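Local coordinates for protein aminoglycoside N(3)-acetyltransferase, AAC(3)-IVa (Escherichia coli, PDB 6MN3) that acetylates the 3-amino group of 2-deoxystreptamine aminoglycosides with acetyl-CoA, and probably confers resistance to gentamicin, kanamycin, tobramycin, neomycin and apramycin, at residues L16-H30 and A49-P63. Numbering follows the deposited sequence.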
ATOM      1  N   LEU A  16      15.631   4.253   8.846  1.00 18.24           N
ATOM      2  CA  LEU A  16      14.203   4.548   8.894  1.00 22.80           C
ATOM      3  C   LEU A  16      13.924   5.820   9.686  1.00 27.27           C
ATOM      4  O   LEU A  16      13.041   6.605   9.321  1.00 30.06           O
ATOM      5  CB  LEU A  16      13.451   3.362   9.492  1.00 21.05           C
ATOM      6  CG  LEU A  16      13.294   2.173   8.545  1.00 16.12           C
ATOM      7  CD1 LEU A  16      13.101   0.880   9.317  1.00 16.38           C
ATOM      8  CD2 LEU A  16      12.131   2.425   7.602  1.00 16.39           C
ATOM      9  N   LEU A  17      14.667   6.043  10.771  1.00 26.43           N
ATOM     10  CA  LEU A  17      14.500   7.279  11.526  1.00 19.61           C
ATOM     11  C   LEU A  17      15.034   8.472  10.745  1.00 24.77           C
ATOM     12  O   LEU A  17      14.406   9.536  10.723  1.00 26.00           O
ATOM     13  CB  LEU A  17      15.194   7.162  12.884  1.00 20.57           C
ATOM     14  CG  LEU A  17      14.528   6.208  13.878  1.00 22.95           C
ATOM     15  CD1 LEU A  17      15.421   5.971  15.085  1.00 22.03           C
ATOM     16  CD2 LEU A  17      13.171   6.739  14.309  1.00 25.87           C
ATOM     17  N   ASN A  18      16.192   8.313  10.096  1.00 19.85           N
ATOM     18  CA  ASN A  18      16.725   9.384   9.261  1.00 21.64           C
ATOM     19  C   ASN A  18      15.797   9.688   8.093  1.00 27.43           C
ATOM     20  O   ASN A  18      15.686  10.846   7.671  1.00 33.52           O
ATOM     21  CB  ASN A  18      18.111   9.009   8.740  1.00 21.35           C
ATOM     22  CG  ASN A  18      19.175   9.116   9.801  1.00 28.25           C
ATOM     23  OD1 ASN A  18      19.082   9.944  10.707  1.00 38.12           O
ATOM     24  ND2 ASN A  18      20.201   8.279   9.696  1.00 31.36           N
ATOM     25  N   LEU A  19      15.134   8.664   7.554  1.00 23.01           N
ATOM     26  CA  LEU A  19      14.165   8.891   6.490  1.00 20.04           C
ATOM     27  C   LEU A  19      13.000   9.742   6.983  1.00 22.26           C
ATOM     28  O   LEU A  19      12.464  10.566   6.234  1.00 26.66           O
ATOM     29  CB  LEU A  19      13.670   7.551   5.951  1.00 26.00           C
ATOM     30  CG  LEU A  19      12.817   7.596   4.689  1.00 25.68           C
ATOM     31  CD1 LEU A  19      13.587   8.260   3.558  1.00 20.69           C
ATOM     32  CD2 LEU A  19      12.401   6.192   4.313  1.00 18.73           C
ATOM     33  N   GLY A  20      12.596   9.560   8.239  1.00 25.42           N
ATOM     34  CA  GLY A  20      11.576  10.404   8.830  1.00 22.30           C
ATOM     35  C   GLY A  20      10.404   9.660   9.437  1.00 21.93           C
ATOM     36  O   GLY A  20       9.384  10.273   9.764  1.00 29.60           O
ATOM     37  N   VAL A  21      10.529   8.338   9.579  1.00 20.35           N
ATOM     38  CA  VAL A  21       9.462   7.547  10.187  1.00 23.55           C
ATOM     39  C   VAL A  21       9.182   8.065  11.590  1.00 26.66           C
ATOM     40  O   VAL A  21      10.106   8.332  12.368  1.00 28.84           O
ATOM     41  CB  VAL A  21       9.843   6.060  10.198  1.00 20.78           C
ATOM     42  CG1 VAL A  21       8.826   5.250  10.987  1.00 26.91           C
ATOM     43  CG2 VAL A  21       9.949   5.534   8.781  1.00 18.39           C
ATOM     44  N   THR A  22       7.900   8.227  11.915  1.00 28.72           N
ATOM     45  CA  THR A  22       7.500   8.802  13.191  1.00 23.94           C
ATOM     46  C   THR A  22       7.343   7.697  14.228  1.00 28.74           C
ATOM     47  O   THR A  22       6.461   6.838  14.071  1.00 35.06           O
ATOM     48  CB  THR A  22       6.196   9.572  13.045  1.00 32.28           C
ATOM     49  OG1 THR A  22       6.317  10.521  11.981  1.00 25.55           O
ATOM     50  CG2 THR A  22       5.856  10.306  14.338  1.00 27.44           C
ATOM     51  N   PRO A  23       8.162   7.662  15.279  1.00 27.18           N
ATOM     52  CA  PRO A  23       7.930   6.693  16.355  1.00 29.03           C
ATOM     53  C   PRO A  23       6.569   6.923  16.996  1.00 32.20           C
ATOM     54  O   PRO A  23       6.137   8.060  17.189  1.00 36.16           O
ATOM     55  CB  PRO A  23       9.072   6.969  17.339  1.00 31.73           C
ATOM     56  CG  PRO A  23      10.114   7.682  16.536  1.00 34.52           C
ATOM     57  CD  PRO A  23       9.358   8.485  15.522  1.00 30.52           C
ATOM     58  N   GLY A  24       5.889   5.826  17.314  1.00 37.22           N
ATOM     59  CA  GLY A  24       4.558   5.897  17.876  1.00 34.34           C
ATOM     60  C   GLY A  24       3.453   6.180  16.883  1.00 34.47           C
ATOM     61  O   GLY A  24       2.287   6.248  17.284  1.00 31.86           O
ATOM     62  N   GLY A  25       3.774   6.343  15.601  1.00 33.37           N
ATOM     63  CA  GLY A  25       2.785   6.651  14.592  1.00 28.32           C
ATOM     64  C   GLY A  25       2.265   5.411  13.890  1.00 34.98           C
ATOM     65  O   GLY A  25       2.591   4.274  14.233  1.00 32.58           O
ATOM     66  N   VAL A  26       1.426   5.651  12.888  1.00 34.75           N
ATOM     67  CA  VAL A  26       0.915   4.601  12.018  1.00 31.21           C
ATOM     68  C   VAL A  26       1.693   4.660  10.713  1.00 32.02           C
ATOM     69  O   VAL A  26       1.848   5.736  10.125  1.00 34.85           O
ATOM     70  CB  VAL A  26      -0.594   4.762  11.776  1.00 32.64           C
ATOM     71  CG1 VAL A  26      -1.084   3.742  10.766  1.00 26.21           C
ATOM     72  CG2 VAL A  26      -1.352   4.622  13.085  1.00 29.17           C
ATOM     73  N   LEU A  27       2.191   3.508  10.264  1.00 30.15           N
ATOM     74  CA  LEU A  27       3.051   3.434   9.086  1.00 26.66           C
ATOM     75  C   LEU A  27       2.567   2.312   8.178  1.00 33.35           C
ATOM     76  O   LEU A  27       2.627   1.135   8.549  1.00 37.21           O
ATOM     77  CB  LEU A  27       4.509   3.214   9.490  1.00 26.71           C
ATOM     78  CG  LEU A  27       5.529   3.151   8.353  1.00 28.74           C
ATOM     79  CD1 LEU A  27       5.644   4.496   7.651  1.00 29.13           C
ATOM     80  CD2 LEU A  27       6.881   2.700   8.875  1.00 32.69           C
ATOM     81  N   LEU A  28       2.088   2.677   6.990  1.00 26.18           N
ATOM     82  CA  LEU A  28       1.702   1.719   5.961  1.00 23.61           C
ATOM     83  C   LEU A  28       2.879   1.533   5.012  1.00 26.81           C
ATOM     84  O   LEU A  28       3.375   2.508   4.436  1.00 28.41           O
ATOM     85  CB  LEU A  28       0.466   2.190   5.200  1.00 27.25           C
ATOM     86  CG  LEU A  28       0.130   1.389   3.941  1.00 30.83           C
ATOM     87  CD1 LEU A  28      -0.244  -0.042   4.300  1.00 27.24           C
ATOM     88  CD2 LEU A  28      -0.985   2.061   3.147  1.00 31.61           C
ATOM     89  N   VAL A  29       3.321   0.290   4.848  1.00 24.04           N
ATOM     90  CA  VAL A  29       4.554  -0.013   4.132  1.00 26.42           C
ATOM     91  C   VAL A  29       4.232  -0.887   2.930  1.00 35.41           C
ATOM     92  O   VAL A  29       3.721  -2.005   3.083  1.00 25.13           O
ATOM     93  CB  VAL A  29       5.582  -0.702   5.041  1.00 29.52           C
ATOM     94  CG1 VAL A  29       6.808  -1.109   4.236  1.00 25.19           C
ATOM     95  CG2 VAL A  29       5.968   0.215   6.186  1.00 32.19           C
ATOM     96  N   HIS A  30       4.524  -0.372   1.740  1.00 36.88           N
ATOM     97  CA  HIS A  30       4.585  -1.161   0.520  1.00 26.52           C
ATOM     98  C   HIS A  30       6.051  -1.442   0.221  1.00 39.70           C
ATOM     99  O   HIS A  30       6.860  -0.512   0.145  1.00 38.59           O
ATOM    100  CB  HIS A  30       3.935  -0.425  -0.650  1.00 29.75           C
ATOM    101  CG  HIS A  30       2.649   0.259  -0.298  1.00 34.82           C
ATOM    102  ND1 HIS A  30       1.425  -0.367  -0.385  1.00 39.85           N
ATOM    103  CD2 HIS A  30       2.398   1.520   0.128  1.00 34.70           C
ATOM    104  CE1 HIS A  30       0.474   0.476  -0.021  1.00 38.96           C
ATOM    105  NE2 HIS A  30       1.039   1.627   0.295  1.00 36.56           N
ATOM    106  N   ALA A  49      12.988  -4.332  12.307  1.00 26.41           N
ATOM    107  CA  ALA A  49      13.498  -2.968  12.225  1.00 24.15           C
ATOM    108  C   ALA A  49      12.360  -1.964  12.100  1.00 29.60           C
ATOM    109  O   ALA A  49      12.374  -0.915  12.754  1.00 32.80           O
ATOM    110  CB  ALA A  49      14.463  -2.837  11.047  1.00 20.36           C
ATOM    111  N   LEU A  50      11.364  -2.271  11.263  1.00 28.00           N
ATOM    112  CA  LEU A  50      10.211  -1.389  11.125  1.00 27.06           C
ATOM    113  C   LEU A  50       9.469  -1.245  12.446  1.00 31.52           C
ATOM    114  O   LEU A  50       9.081  -0.136  12.832  1.00 35.65           O
ATOM    115  CB  LEU A  50       9.270  -1.918  10.045  1.00 27.64           C
ATOM    116  CG  LEU A  50       9.753  -1.807   8.599  1.00 26.01           C
ATOM    117  CD1 LEU A  50       8.859  -2.616   7.677  1.00 32.17           C
ATOM    118  CD2 LEU A  50       9.796  -0.355   8.163  1.00 18.56           C
ATOM    119  N   ARG A  51       9.270  -2.355  13.156  1.00 32.22           N
ATOM    120  CA  ARG A  51       8.546  -2.299  14.419  1.00 34.18           C
ATOM    121  C   ARG A  51       9.355  -1.580  15.491  1.00 31.24           C
ATOM    122  O   ARG A  51       8.789  -0.869  16.328  1.00 34.05           O
ATOM    123  CB  ARG A  51       8.175  -3.709  14.871  1.00 37.10           C
ATOM    124  CG  ARG A  51       7.298  -4.453  13.876  1.00 39.45           C
ATOM    125  CD  ARG A  51       6.402  -5.459  14.568  1.00 47.30           C
ATOM    126  NE  ARG A  51       5.400  -4.809  15.410  1.00 52.34           N
ATOM    127  CZ  ARG A  51       4.610  -5.460  16.258  1.00 54.98           C
ATOM    128  NH1 ARG A  51       4.709  -6.777  16.377  1.00 52.43           N
ATOM    129  NH2 ARG A  51       3.724  -4.796  16.989  1.00 58.56           N
ATOM    130  N   ALA A  52      10.680  -1.747  15.478  1.00 26.70           N
ATOM    131  CA  ALA A  52      11.514  -1.054  16.455  1.00 30.75           C
ATOM    132  C   ALA A  52      11.528   0.448  16.200  1.00 33.35           C
ATOM    133  O   ALA A  52      11.471   1.242  17.145  1.00 23.99           O
ATOM    134  CB  ALA A  52      12.931  -1.623  16.432  1.00 25.66           C
ATOM    135  N   ALA A  53      11.606   0.857  14.930  1.00 20.95           N
ATOM    136  CA  ALA A  53      11.548   2.278  14.609  1.00 27.36           C
ATOM    137  C   ALA A  53      10.218   2.886  15.039  1.00 30.77           C
ATOM    138  O   ALA A  53      10.167   4.046  15.464  1.00 31.37           O
ATOM    139  CB  ALA A  53      11.773   2.488  13.115  1.00 18.93           C
ATOM    140  N   LEU A  54       9.130   2.115  14.943  1.00 29.91           N
ATOM    141  CA  LEU A  54       7.831   2.613  15.380  1.00 28.50           C
ATOM    142  C   LEU A  54       7.720   2.641  16.897  1.00 33.03           C
ATOM    143  O   LEU A  54       7.060   3.526  17.452  1.00 34.76           O
ATOM    144  CB  LEU A  54       6.715   1.757  14.791  1.00 22.70           C
ATOM    145  CG  LEU A  54       6.463   1.909  13.294  1.00 27.88           C
ATOM    146  CD1 LEU A  54       5.439   0.892  12.850  1.00 30.22           C
ATOM    147  CD2 LEU A  54       5.994   3.317  12.974  1.00 29.48           C
ATOM    148  N   GLY A  55       8.350   1.689  17.582  1.00 32.47           N
ATOM    149  CA  GLY A  55       8.270   1.610  19.020  1.00 33.07           C
ATOM    150  C   GLY A  55       6.985   0.955  19.485  1.00 39.38           C
ATOM    151  O   GLY A  55       6.104   0.622  18.686  1.00 44.95           O
ATOM    152  N   PRO A  56       6.857   0.762  20.799  1.00 41.39           N
ATOM    153  CA  PRO A  56       5.665   0.079  21.330  1.00 46.97           C
ATOM    154  C   PRO A  56       4.365   0.818  21.065  1.00 45.94           C
ATOM    155  O   PRO A  56       3.303   0.185  21.059  1.00 46.77           O
ATOM    156  CB  PRO A  56       5.954  -0.015  22.835  1.00 37.82           C
ATOM    157  CG  PRO A  56       7.440   0.162  22.957  1.00 37.34           C
ATOM    158  CD  PRO A  56       7.825   1.095  21.855  1.00 39.39           C
ATOM    159  N   GLY A  57       4.408   2.128  20.852  1.00 43.37           N
ATOM    160  CA  GLY A  57       3.200   2.882  20.592  1.00 41.03           C
ATOM    161  C   GLY A  57       2.812   2.899  19.129  1.00 41.03           C
ATOM    162  O   GLY A  57       1.663   3.193  18.788  1.00 47.60           O
ATOM    163  N   GLY A  58       3.762   2.576  18.251  1.00 40.91           N
ATOM    164  CA  GLY A  58       3.500   2.627  16.830  1.00 40.48           C
ATOM    165  C   GLY A  58       2.759   1.408  16.316  1.00 38.39           C
ATOM    166  O   GLY A  58       2.759   0.338  16.921  1.00 42.61           O
ATOM    167  N   THR A  59       2.114   1.584  15.166  1.00 33.84           N
ATOM    168  CA  THR A  59       1.373   0.514  14.513  1.00 32.01           C
ATOM    169  C   THR A  59       1.851   0.380  13.077  1.00 31.67           C
ATOM    170  O   THR A  59       1.885   1.367  12.335  1.00 37.75           O
ATOM    171  CB  THR A  59      -0.133   0.777  14.552  1.00 31.28           C
ATOM    172  OG1 THR A  59      -0.563   0.866  15.915  1.00 33.98           O
ATOM    173  CG2 THR A  59      -0.885  -0.351  13.860  1.00 29.84           C
ATOM    174  N   LEU A  60       2.220  -0.839  12.693  1.00 33.21           N
ATOM    175  CA  LEU A  60       2.739  -1.137  11.365  1.00 29.55           C
ATOM    176  C   LEU A  60       1.653  -1.802  10.532  1.00 32.94           C
ATOM    177  O   LEU A  60       1.035  -2.772  10.978  1.00 35.89           O
ATOM    178  CB  LEU A  60       3.963  -2.048  11.458  1.00 25.43           C
ATOM    179  CG  LEU A  60       4.504  -2.627  10.154  1.00 27.82           C
ATOM    180  CD1 LEU A  60       5.009  -1.514   9.249  1.00 21.52           C
ATOM    181  CD2 LEU A  60       5.606  -3.635  10.451  1.00 23.06           C
ATOM    182  N   VAL A  61       1.423  -1.281   9.328  1.00 34.70           N
ATOM    183  CA  VAL A  61       0.377  -1.781   8.444  1.00 35.02           C
ATOM    184  C   VAL A  61       0.992  -2.140   7.099  1.00 39.45           C
ATOM    185  O   VAL A  61       1.865  -1.429   6.593  1.00 37.16           O
ATOM    186  CB  VAL A  61      -0.760  -0.754   8.260  1.00 34.29           C
ATOM    187  CG1 VAL A  61      -1.969  -1.421   7.629  1.00 28.63           C
ATOM    188  CG2 VAL A  61      -1.131  -0.119   9.592  1.00 37.72           C
ATOM    189  N   MET A  62       0.529  -3.244   6.519  1.00 38.00           N
ATOM    190  CA  MET A  62       0.981  -3.710   5.218  1.00 31.59           C
ATOM    191  C   MET A  62      -0.199  -4.260   4.432  1.00 33.69           C
ATOM    192  O   MET A  62      -1.141  -4.806   5.019  1.00 33.31           O
ATOM    193  CB  MET A  62       2.050  -4.805   5.339  1.00 30.30           C
ATOM    194  CG  MET A  62       3.354  -4.346   5.943  1.00 32.37           C
ATOM    195  SD  MET A  62       4.569  -5.665   5.875  1.00 40.64           S
ATOM    196  CE  MET A  62       5.744  -5.106   7.103  1.00 40.80           C
ATOM    197  N   PRO A  63      -0.174  -4.131   3.107  1.00 36.21           N
ATOM    198  CA  PRO A  63      -1.176  -4.822   2.290  1.00 37.05           C
ATOM    199  C   PRO A  63      -1.036  -6.327   2.451  1.00 41.11           C
ATOM    200  O   PRO A  63       0.051  -6.847   2.719  1.00 40.62           O
ATOM    201  CB  PRO A  63      -0.845  -4.372   0.863  1.00 39.90           C
ATOM    202  CG  PRO A  63       0.585  -3.950   0.919  1.00 41.45           C
ATOM    203  CD  PRO A  63       0.780  -3.367   2.287  1.00 37.92           C
TER
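Leu50 meets Leu16 about at a right angle: its CD2 lies 3.7 Å from Leu16 CD2 and equally near the other methyl, CD1. The same Leu50 reaches Leu27 and Val29 more loosely. One turn on, Ala53 CB packs on Leu16 CB at 4.1 Å. Leu54 turns CG away from its own carbonyl carbon (chi1 -72°). This brings Leu54 CD2 against the 22-25 turn, 3.8 Å from Leu27 CB and 4.0 Å from Val21 CG1. Leu54 O accepts a short bond from Gly24 N (2.6 Å), which lies in the carbonyl plane. Gly55, with positive phi, is the first residue to leave helical backbone angles, and a type I turn from it leads to Gly58, whose CA lies close to Gly25 O. Parallel pairing begins one residue on, with Thr59 opposite Val26. Thr59 N bonds to Gly25 O, and Leu27 N bonds to Thr59 O. Leu60 CD1 touches Val29 CG2 at 3.6 Å, on the face covered by helix 42-54. Val61 bonds through N to Leu27 O and through O to Val29 N. On the other face it packs against Val26 and Leu28. Pro63 CD closes on Val29 O at 3.3 Å, and Pro63 CG meets the His30 ring obliquely at ND1. The chain thus makes a right-handed beta-alpha-beta crossover: strand 26-31, helix 42-54, strand 59-63. Strand 141-145 pairs with the far edge of 26-31, strand 106-109 flanks 59-63, and helix 86-91 covers Leu60 and Met62.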